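Local coordinates for protein carbonic anhydrase (PDB 1DDZ) that probably catalyses the reversible hydration of carbon dioxide to hydrogencarbonate, as a beta-class carbonic anhydrase with two zinc ions bound per chain, at residues Ala22-Gln27 / Arg476-Val481; Asn183-Val188 / Arg222-Val227; Thr208-Val213 / Gly289-Phe294. All blocks are in the same frame, centred on the assembly; numbering follows the deposited sequence.

Contact 1: Ala22-Gln27 / Arg476-Val481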
loop_
_atom_site.group_PDB
_atom_site.type_symbol
_atom_site.label_atom_id
_atom_site.label_comp_id
_atom_site.label_asym_id
_atom_site.label_seq_id
_atom_site.Cartn_x
_atom_site.Cartn_y
_atom_site.Cartn_z
ATOM N N ALA A 22 13.748 28.039 -6.592
ATOM C CA ALA A 22 14.604 29.096 -7.140
ATOM C C ALA A 22 15.913 29.160 -6.349
ATOM O O ALA A 22 17.010 29.212 -6.905
ATOM C CB ALA A 22 13.891 30.426 -7.069
ATOM N N LYS A 23 15.795 29.081 -5.034
ATOM C CA LYS A 23 16.970 29.116 -4.178
ATOM C C LYS A 23 17.896 27.928 -4.470
ATOM O O LYS A 23 19.116 28.079 -4.535
ATOM C CB LYS A 23 16.543 29.159 -2.703
ATOM C CG LYS A 23 17.684 29.053 -1.713
ATOM C CD LYS A 23 17.203 29.177 -0.267
ATOM C CE LYS A 23 18.214 28.552 0.700
ATOM N NZ LYS A 23 18.322 27.073 0.475
ATOM N N LEU A 24 17.320 26.758 -4.710
ATOM C CA LEU A 24 18.128 25.567 -4.990
ATOM C C LEU A 24 18.826 25.655 -6.350
ATOM O O LEU A 24 20.027 25.444 -6.471
ATOM C CB LEU A 24 17.249 24.309 -4.927
ATOM C CG LEU A 24 17.739 23.012 -5.578
ATOM C CD1 LEU A 24 19.105 22.601 -5.009
ATOM C CD2 LEU A 24 16.704 21.922 -5.340
ATOM N N VAL A 25 18.029 25.968 -7.364
ATOM C CA VAL A 25 18.454 26.084 -8.746
ATOM C C VAL A 25 19.531 27.158 -9.004
ATOM O O VAL A 25 20.250 27.098 -9.998
ATOM C CB VAL A 25 17.199 26.265 -9.607
ATOM C CG1 VAL A 25 17.505 26.930 -10.895
ATOM C CG2 VAL A 25 16.567 24.914 -9.837
ATOM N N ALA A 26 19.674 28.097 -8.076
ATOM C CA ALA A 26 20.680 29.140 -8.199
ATOM C C ALA A 26 22.079 28.640 -7.780
ATOM O O ALA A 26 23.061 29.355 -7.949
ATOM C CB ALA A 26 20.282 30.344 -7.362
ATOM N N GLN A 27 22.149 27.453 -7.176
ATOM C CA GLN A 27 23.410 26.854 -6.738
ATOM C C GLN A 27 23.646 25.669 -7.663
ATOM O O GLN A 27 22.709 24.976 -8.051
ATOM C CB GLN A 27 23.300 26.386 -5.278
ATOM C CG GLN A 27 22.936 27.506 -4.312
ATOM C CD GLN A 27 22.758 27.026 -2.880
ATOM O OE1 GLN A 27 23.700 27.052 -2.071
ATOM N NE2 GLN A 27 21.554 26.579 -2.559
ATOM N N ARG A 476 23.938 19.555 3.134
ATOM C CA ARG A 476 23.660 20.720 2.309
ATOM C C ARG A 476 22.156 21.022 2.354
ATOM O O ARG A 476 21.305 20.122 2.220
ATOM C CB ARG A 476 24.158 20.455 0.892
ATOM C CG ARG A 476 25.672 20.214 0.894
ATOM C CD ARG A 476 26.187 19.858 -0.455
ATOM N NE ARG A 476 27.606 19.547 -0.402
ATOM C CZ ARG A 476 28.566 20.469 -0.350
ATOM N NH1 ARG A 476 28.268 21.760 -0.332
ATOM N NH2 ARG A 476 29.834 20.103 -0.365
ATOM N N ASP A 477 21.839 22.289 2.579
ATOM C CA ASP A 477 20.462 22.730 2.726
ATOM C C ASP A 477 19.671 22.705 1.443
ATOM O O ASP A 477 20.131 23.201 0.430
ATOM C CB ASP A 477 20.463 24.138 3.316
ATOM C CG ASP A 477 19.105 24.565 3.858
ATOM O OD1 ASP A 477 18.119 23.807 3.749
ATOM O OD2 ASP A 477 19.034 25.678 4.421
ATOM N N MET A 478 18.511 22.046 1.475
ATOM C CA MET A 478 17.645 21.986 0.313
ATOM C C MET A 478 16.427 22.857 0.574
ATOM O O MET A 478 15.563 23.023 -0.286
ATOM C CB MET A 478 17.218 20.549 0.002
ATOM C CG MET A 478 18.338 19.627 -0.484
ATOM S SD MET A 478 19.000 20.067 -2.101
ATOM C CE MET A 478 20.441 21.002 -1.591
ATOM N N GLY A 479 16.342 23.382 1.785
ATOM C CA GLY A 479 15.232 24.237 2.138
ATOM C C GLY A 479 14.640 23.838 3.477
ATOM O O GLY A 479 14.894 22.743 3.980
ATOM N N VAL A 480 13.887 24.746 4.083
ATOM C CA VAL A 480 13.239 24.481 5.350
ATOM C C VAL A 480 11.908 25.220 5.296
ATOM O O VAL A 480 11.806 26.232 4.603
ATOM C CB VAL A 480 14.092 24.972 6.512
ATOM C CG1 VAL A 480 14.139 26.471 6.534
ATOM C CG2 VAL A 480 13.560 24.418 7.819
ATOM N N VAL A 481 10.864 24.649 5.895
ATOM C CA VAL A 481 9.542 25.277 5.917
ATOM C C VAL A 481 9.048 25.171 7.341
ATOM O O VAL A 481 8.973 24.074 7.908
ATOM C CB VAL A 481 8.518 24.548 5.027
ATOM C CG1 VAL A 481 7.184 25.279 5.072
ATOM C CG2 VAL A 481 8.986 24.434 3.614
HETATM O O HOH W 1 19.361 25.084 -2.024
HETATM O O HOH W 2 21.852 25.789 0.186
#
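L24 and M478 make the apolar half of this contact, their side chains running at a slant to each other. The L24 CD1 branch does the touching, 3.9 Å from M478 SD and 4.0 Å from M478 CE. The CB of M478 sets off away from helix 12-25, but bends at chi2 (-67°) and chi3 (97°) bring the thioether end back against the leucine methyl. E435 of helix 426-447 touches both side chains. The polar half lies beside it. K23 is nearly extended until its last torsion (chi4 -65°) swings NZ round, leaving it 4.2 Å from D477 OD2: an attraction between unlike charges, too long for a salt bridge. Two waters link side chains of 22-27 to the D477 carbonyl. One donates to D477 O and accepts weakly from K23 NZ; another accepts from Q27 NE2 at 2.9 Å and also lies within hydrogen-bonding distance of D477 O. D477 OD1 takes the G479 N-H at 2.7 Å from above the carboxylate plane, closing an Asx turn. The N-terminal helix thus packs on strand 476-481, outermost within this chain and antiparallel, in the C-terminal beta-class carbonic anhydrase sheet.

Contact 2: Asn183-Val188 / Arg222-Val227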
loop_
_atom_site.group_PDB
_atom_site.type_symbol
_atom_site.label_atom_id
_atom_site.label_comp_id
_atom_site.label_asym_id
_atom_site.label_seq_id
_atom_site.Cartn_x
_atom_site.Cartn_y
_atom_site.Cartn_z
ATOM N N ASN A 183 6.063 -11.421 16.447
ATOM C CA ASN A 183 5.944 -10.460 15.348
ATOM C C ASN A 183 7.142 -10.661 14.388
ATOM O O ASN A 183 6.962 -10.862 13.192
ATOM C CB ASN A 183 5.899 -9.017 15.876
ATOM C CG ASN A 183 5.672 -7.984 14.756
ATOM O OD1 ASN A 183 4.770 -8.138 13.938
ATOM N ND2 ASN A 183 6.509 -6.959 14.707
ATOM N N VAL A 184 8.355 -10.690 14.922
ATOM C CA VAL A 184 9.539 -10.900 14.089
ATOM C C VAL A 184 9.392 -12.195 13.292
ATOM O O VAL A 184 9.579 -12.191 12.073
ATOM C CB VAL A 184 10.848 -10.966 14.932
ATOM C CG1 VAL A 184 12.022 -11.352 14.057
ATOM C CG2 VAL A 184 11.131 -9.653 15.579
ATOM N N LEU A 185 8.989 -13.284 13.956
ATOM C CA LEU A 185 8.833 -14.584 13.277
ATOM C C LEU A 185 7.818 -14.532 12.153
ATOM O O LEU A 185 7.995 -15.147 11.102
ATOM C CB LEU A 185 8.408 -15.686 14.253
ATOM C CG LEU A 185 9.359 -16.859 14.499
ATOM C CD1 LEU A 185 8.594 -17.975 15.192
ATOM C CD2 LEU A 185 9.949 -17.362 13.197
ATOM N N GLU A 186 6.730 -13.824 12.390
ATOM C CA GLU A 186 5.702 -13.673 11.365
ATOM C C GLU A 186 6.244 -12.849 10.164
ATOM O O GLU A 186 6.006 -13.173 9.008
ATOM C CB GLU A 186 4.477 -13.009 12.002
ATOM C CG GLU A 186 3.141 -13.601 11.564
ATOM C CD GLU A 186 3.058 -15.133 11.731
ATOM O OE1 GLU A 186 3.065 -15.805 10.675
ATOM O OE2 GLU A 186 2.967 -15.648 12.889
ATOM N N GLN A 187 7.012 -11.801 10.435
ATOM C CA GLN A 187 7.583 -11.001 9.355
ATOM C C GLN A 187 8.594 -11.852 8.550
ATOM O O GLN A 187 8.604 -11.807 7.328
ATOM C CB GLN A 187 8.210 -9.700 9.894
ATOM C CG GLN A 187 7.268 -8.814 10.749
ATOM C CD GLN A 187 5.833 -8.757 10.234
ATOM O OE1 GLN A 187 5.593 -8.499 9.065
ATOM N NE2 GLN A 187 4.874 -9.044 11.107
ATOM N N VAL A 188 9.392 -12.672 9.224
ATOM C CA VAL A 188 10.335 -13.554 8.537
ATOM C C VAL A 188 9.543 -14.445 7.595
ATOM O O VAL A 188 9.919 -14.650 6.438
ATOM C CB VAL A 188 11.125 -14.410 9.533
ATOM C CG1 VAL A 188 11.838 -15.568 8.816
ATOM C CG2 VAL A 188 12.143 -13.539 10.232
ATOM N N ARG A 222 19.254 -12.014 19.707
ATOM C CA ARG A 222 18.753 -13.350 20.026
ATOM C C ARG A 222 18.201 -13.917 18.740
ATOM O O ARG A 222 17.613 -13.187 17.930
ATOM C CB ARG A 222 17.642 -13.294 21.058
ATOM C CG ARG A 222 17.839 -12.324 22.174
ATOM C CD ARG A 222 19.028 -12.637 23.000
ATOM N NE ARG A 222 18.965 -11.836 24.215
ATOM C CZ ARG A 222 19.690 -12.072 25.300
ATOM N NH1 ARG A 222 20.539 -13.090 25.314
ATOM N NH2 ARG A 222 19.551 -11.306 26.379
ATOM N N ASP A 223 18.320 -15.224 18.575
ATOM C CA ASP A 223 17.887 -15.879 17.350
ATOM C C ASP A 223 16.410 -16.243 17.305
ATOM O O ASP A 223 15.862 -16.696 18.291
ATOM C CB ASP A 223 18.743 -17.124 17.155
ATOM C CG ASP A 223 18.727 -17.633 15.754
ATOM O OD1 ASP A 223 18.097 -16.991 14.896
ATOM O OD2 ASP A 223 19.359 -18.690 15.505
ATOM N N LEU A 224 15.757 -15.958 16.180
ATOM C CA LEU A 224 14.348 -16.322 16.006
ATOM C C LEU A 224 14.233 -17.400 14.949
ATOM O O LEU A 224 13.131 -17.866 14.660
ATOM C CB LEU A 224 13.492 -15.141 15.558
ATOM C CG LEU A 224 12.804 -14.260 16.592
ATOM C CD1 LEU A 224 11.873 -15.081 17.449
ATOM C CD2 LEU A 224 13.831 -13.613 17.435
ATOM N N GLY A 225 15.354 -17.711 14.298
ATOM C CA GLY A 225 15.346 -18.732 13.268
ATOM C C GLY A 225 15.825 -18.203 11.936
ATOM O O GLY A 225 15.714 -17.009 11.669
ATOM N N VAL A 226 16.396 -19.095 11.128
ATOM C CA VAL A 226 16.914 -18.787 9.808
ATOM C C VAL A 226 16.272 -19.741 8.826
ATOM O O VAL A 226 16.113 -20.918 9.117
ATOM C CB VAL A 226 18.455 -19.054 9.720
ATOM C CG1 VAL A 226 19.019 -18.593 8.355
ATOM C CG2 VAL A 226 19.188 -18.359 10.848
ATOM N N VAL A 227 15.839 -19.244 7.683
ATOM C CA VAL A 227 15.318 -20.140 6.679
ATOM C C VAL A 227 16.241 -19.917 5.484
ATOM O O VAL A 227 16.621 -18.781 5.166
ATOM C CB VAL A 227 13.786 -19.997 6.423
ATOM C CG1 VAL A 227 13.178 -18.867 7.224
ATOM C CG2 VAL A 227 13.466 -19.955 4.953
#
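Helix 183-188 runs almost parallel to strand 222-227, with 17° between their directions and 8.8 Å between their axes, and L185 faces L224 where the backbones come nearest. L224 buries the most surface of any residue here. Its CG lies 3.9 Å from V184 CG1, the branch anti to the backbone N (chi1 173°), and the two side chains cross at about a right angle. L185 starts off to the side and reaches the strand with its tip: CD2 sits 3.5 Å from L224 O, while CG is 4.3 Å from L224 CD1. One leucine therefore rests against both the backbone and the side chain of the other. A turn further on, V188 CG1 meets V227 CG1 at 3.9 Å, these valines passing alongside in opposite directions; V227 CG1 nearly eclipses its own backbone N (chi1 4°). The strand departs from regular geometry at L224-G225. D223 OD1 accepts from G225 N at 2.9 Å, from above the carboxylate plane, making an Asx turn, and L224 and G225 both bond to G211 of the neighbouring strand, consistent with a beta bulge. On another side of the helix, Q187 NE2 donates to N183 OD1 at 3.0 Å from above the carbonyl plane of N183; N183 ND2 in turn bonds A99 O and Q101 OE1, while Q187 OE1 takes the N-H of C102, so both amides are tied to the loop around A99-C102. L185 and L224 also touch helix 266-279. V184 lies about 8 Å, side chain to side chain, from the zinc ligand H130. A long helix laid over a mixed sheet in this way belongs to the alpha-beta-alpha core of the beta-class carbonic anhydrases.

Contact 3: Thr208-Val213 / Gly289-Phe294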
loop_
_atom_site.group_PDB
_atom_site.type_symbol
_atom_site.label_atom_id
_atom_site.label_comp_id
_atom_site.label_asym_id
_atom_site.label_seq_id
_atom_site.Cartn_x
_atom_site.Cartn_y
_atom_site.Cartn_z
ATOM N N THR A 208 19.489 -16.132 2.480
ATOM C CA THR A 208 18.921 -16.541 3.761
ATOM C C THR A 208 18.023 -15.466 4.367
ATOM O O THR A 208 18.234 -14.279 4.146
ATOM C CB THR A 208 20.007 -16.813 4.796
ATOM O OG1 THR A 208 20.802 -15.636 4.970
ATOM C CG2 THR A 208 20.878 -17.984 4.355
ATOM N N VAL A 209 16.998 -15.880 5.096
ATOM C CA VAL A 209 16.156 -14.923 5.771
ATOM C C VAL A 209 16.191 -15.374 7.205
ATOM O O VAL A 209 15.906 -16.524 7.490
ATOM C CB VAL A 209 14.714 -14.927 5.279
ATOM C CG1 VAL A 209 13.944 -13.760 5.944
ATOM C CG2 VAL A 209 14.674 -14.825 3.770
ATOM N N GLN A 210 16.552 -14.482 8.111
ATOM C CA GLN A 210 16.631 -14.827 9.511
ATOM C C GLN A 210 16.022 -13.760 10.399
ATOM O O GLN A 210 16.042 -12.574 10.061
ATOM C CB GLN A 210 18.099 -15.072 9.869
ATOM C CG GLN A 210 18.617 -14.346 11.088
ATOM C CD GLN A 210 19.601 -15.175 11.895
ATOM O OE1 GLN A 210 20.693 -15.482 11.445
ATOM N NE2 GLN A 210 19.207 -15.542 13.103
ATOM N N GLY A 211 15.442 -14.197 11.515
ATOM C CA GLY A 211 14.845 -13.288 12.481
ATOM C C GLY A 211 15.758 -13.061 13.671
ATOM O O GLY A 211 16.464 -13.969 14.120
ATOM N N VAL A 212 15.682 -11.874 14.256
ATOM C CA VAL A 212 16.546 -11.543 15.369
ATOM C C VAL A 212 15.837 -10.477 16.239
ATOM O O VAL A 212 14.946 -9.802 15.753
ATOM C CB VAL A 212 17.912 -11.084 14.735
ATOM C CG1 VAL A 212 18.102 -9.582 14.774
ATOM C CG2 VAL A 212 19.051 -11.884 15.270
ATOM N N VAL A 213 16.112 -10.427 17.546
ATOM C CA VAL A 213 15.519 -9.411 18.451
ATOM C C VAL A 213 16.626 -9.056 19.399
ATOM O O VAL A 213 17.564 -9.822 19.545
ATOM C CB VAL A 213 14.454 -9.920 19.501
ATOM C CG1 VAL A 213 13.137 -9.149 19.411
ATOM C CG2 VAL A 213 14.327 -11.416 19.507
ATOM N N GLY A 289 22.058 -17.297 18.453
ATOM C CA GLY A 289 22.327 -18.436 17.595
ATOM C C GLY A 289 23.832 -18.564 17.457
ATOM O O GLY A 289 24.564 -17.803 18.084
ATOM N N ALA A 290 24.315 -19.492 16.638
ATOM C CA ALA A 290 25.759 -19.654 16.472
ATOM C C ALA A 290 26.318 -19.019 15.195
ATOM O O ALA A 290 27.525 -19.063 14.961
ATOM C CB ALA A 290 26.135 -21.117 16.541
ATOM N N ASN A 291 25.440 -18.465 14.360
ATOM C CA ASN A 291 25.832 -17.806 13.116
ATOM C C ASN A 291 26.750 -16.596 13.379
ATOM O O ASN A 291 26.730 -16.005 14.458
ATOM C CB ASN A 291 24.571 -17.396 12.342
ATOM C CG ASN A 291 24.879 -16.664 11.051
ATOM O OD1 ASN A 291 25.138 -15.457 11.069
ATOM N ND2 ASN A 291 24.866 -17.381 9.927
ATOM N N ARG A 292 27.559 -16.234 12.393
ATOM C CA ARG A 292 28.484 -15.116 12.532
ATOM C C ARG A 292 27.819 -13.820 12.990
ATOM O O ARG A 292 28.426 -13.025 13.696
ATOM C CB ARG A 292 29.308 -14.910 11.250
ATOM C CG ARG A 292 28.589 -14.242 10.102
ATOM C CD ARG A 292 29.476 -14.197 8.863
ATOM N NE ARG A 292 29.110 -15.232 7.897
ATOM C CZ ARG A 292 28.615 -14.981 6.684
ATOM N NH1 ARG A 292 28.431 -13.721 6.281
ATOM N NH2 ARG A 292 28.258 -15.989 5.887
ATOM N N VAL A 293 26.551 -13.646 12.638
ATOM C CA VAL A 293 25.761 -12.469 13.020
ATOM C C VAL A 293 25.811 -12.260 14.533
ATOM O O VAL A 293 25.984 -11.128 15.028
ATOM C CB VAL A 293 24.284 -12.660 12.568
ATOM C CG1 VAL A 293 23.318 -11.928 13.488
ATOM C CG2 VAL A 293 24.118 -12.187 11.142
ATOM N N PHE A 294 25.729 -13.377 15.250
ATOM C CA PHE A 294 25.731 -13.354 16.702
ATOM C C PHE A 294 27.128 -13.201 17.265
ATOM O O PHE A 294 27.356 -12.389 18.167
ATOM C CB PHE A 294 25.015 -14.603 17.245
ATOM C CG PHE A 294 23.603 -14.755 16.721
ATOM C CD1 PHE A 294 23.338 -15.586 15.640
ATOM C CD2 PHE A 294 22.546 -14.029 17.290
ATOM C CE1 PHE A 294 22.055 -15.680 15.128
ATOM C CE2 PHE A 294 21.256 -14.120 16.781
ATOM C CZ PHE A 294 21.005 -14.945 15.706
#
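Q210 and V212 of strand 208-214 bear on F294 in the first turn of helix 292-307, so the contact sets a helix N-terminus against the beta-class carbonic anhydrase sheet. Q210 comes first, its side chain and that of F294 approaching from opposite directions. Its chain bends at chi2, and the amide nitrogen arrives at the ring edge, near the ring plane, with NE2 3.2 Å from F294 CZ. Amide and ring planes stand 62° apart. The same NE2 donates to G211 O, the next residue of its own strand, a weak bond that may bias the turn of the amide; OE1 lies 4.4 Å from N291 CG. G211 itself adds this carbonyl and no side chain. V212 follows, its CB pointing toward the helix: CG2 lies 3.5 Å from F294 CE2, oblique to the ring, as the two side chains run past each other in opposite directions. V212 also touches C128 of strand 124-130, and its side chain is about 9 Å from that of the zinc ligand H130. The ring is held between members of its own segment, with V293 CG1 over the centre of one face and G289 N over the other, 3.3 Å above the plane. N291 occupies the N-cap: its OD1 accepts from V293 N at 2.8 Å, an almost straight bond with an N-H...O angle of 172°.

Overall arrangement
Contacts 2 and 3 are neighbours, their centres about 9 Å apart on the sheet of strands 69-74, 92-97, 124-130, 208-214 and 222-227. Adjacent antiparallel strands carry them, joined by probable backbone hydrogen bonds, V227 N to V209 O and R222 N to V213 O, and their segments alternate along the chain. Contact 1 lies across the chain's centre, about 43 Å from either by centres, on the equivalent strand of the second five-stranded sheet. Joining residues near both chain ends, it encloses the other two in sequence. Helix 12-25 packs by the second sheet and helix 266-279 by the first; two sheets and two zinc sites are consistent with a beta-class dimer fused into one polypeptide.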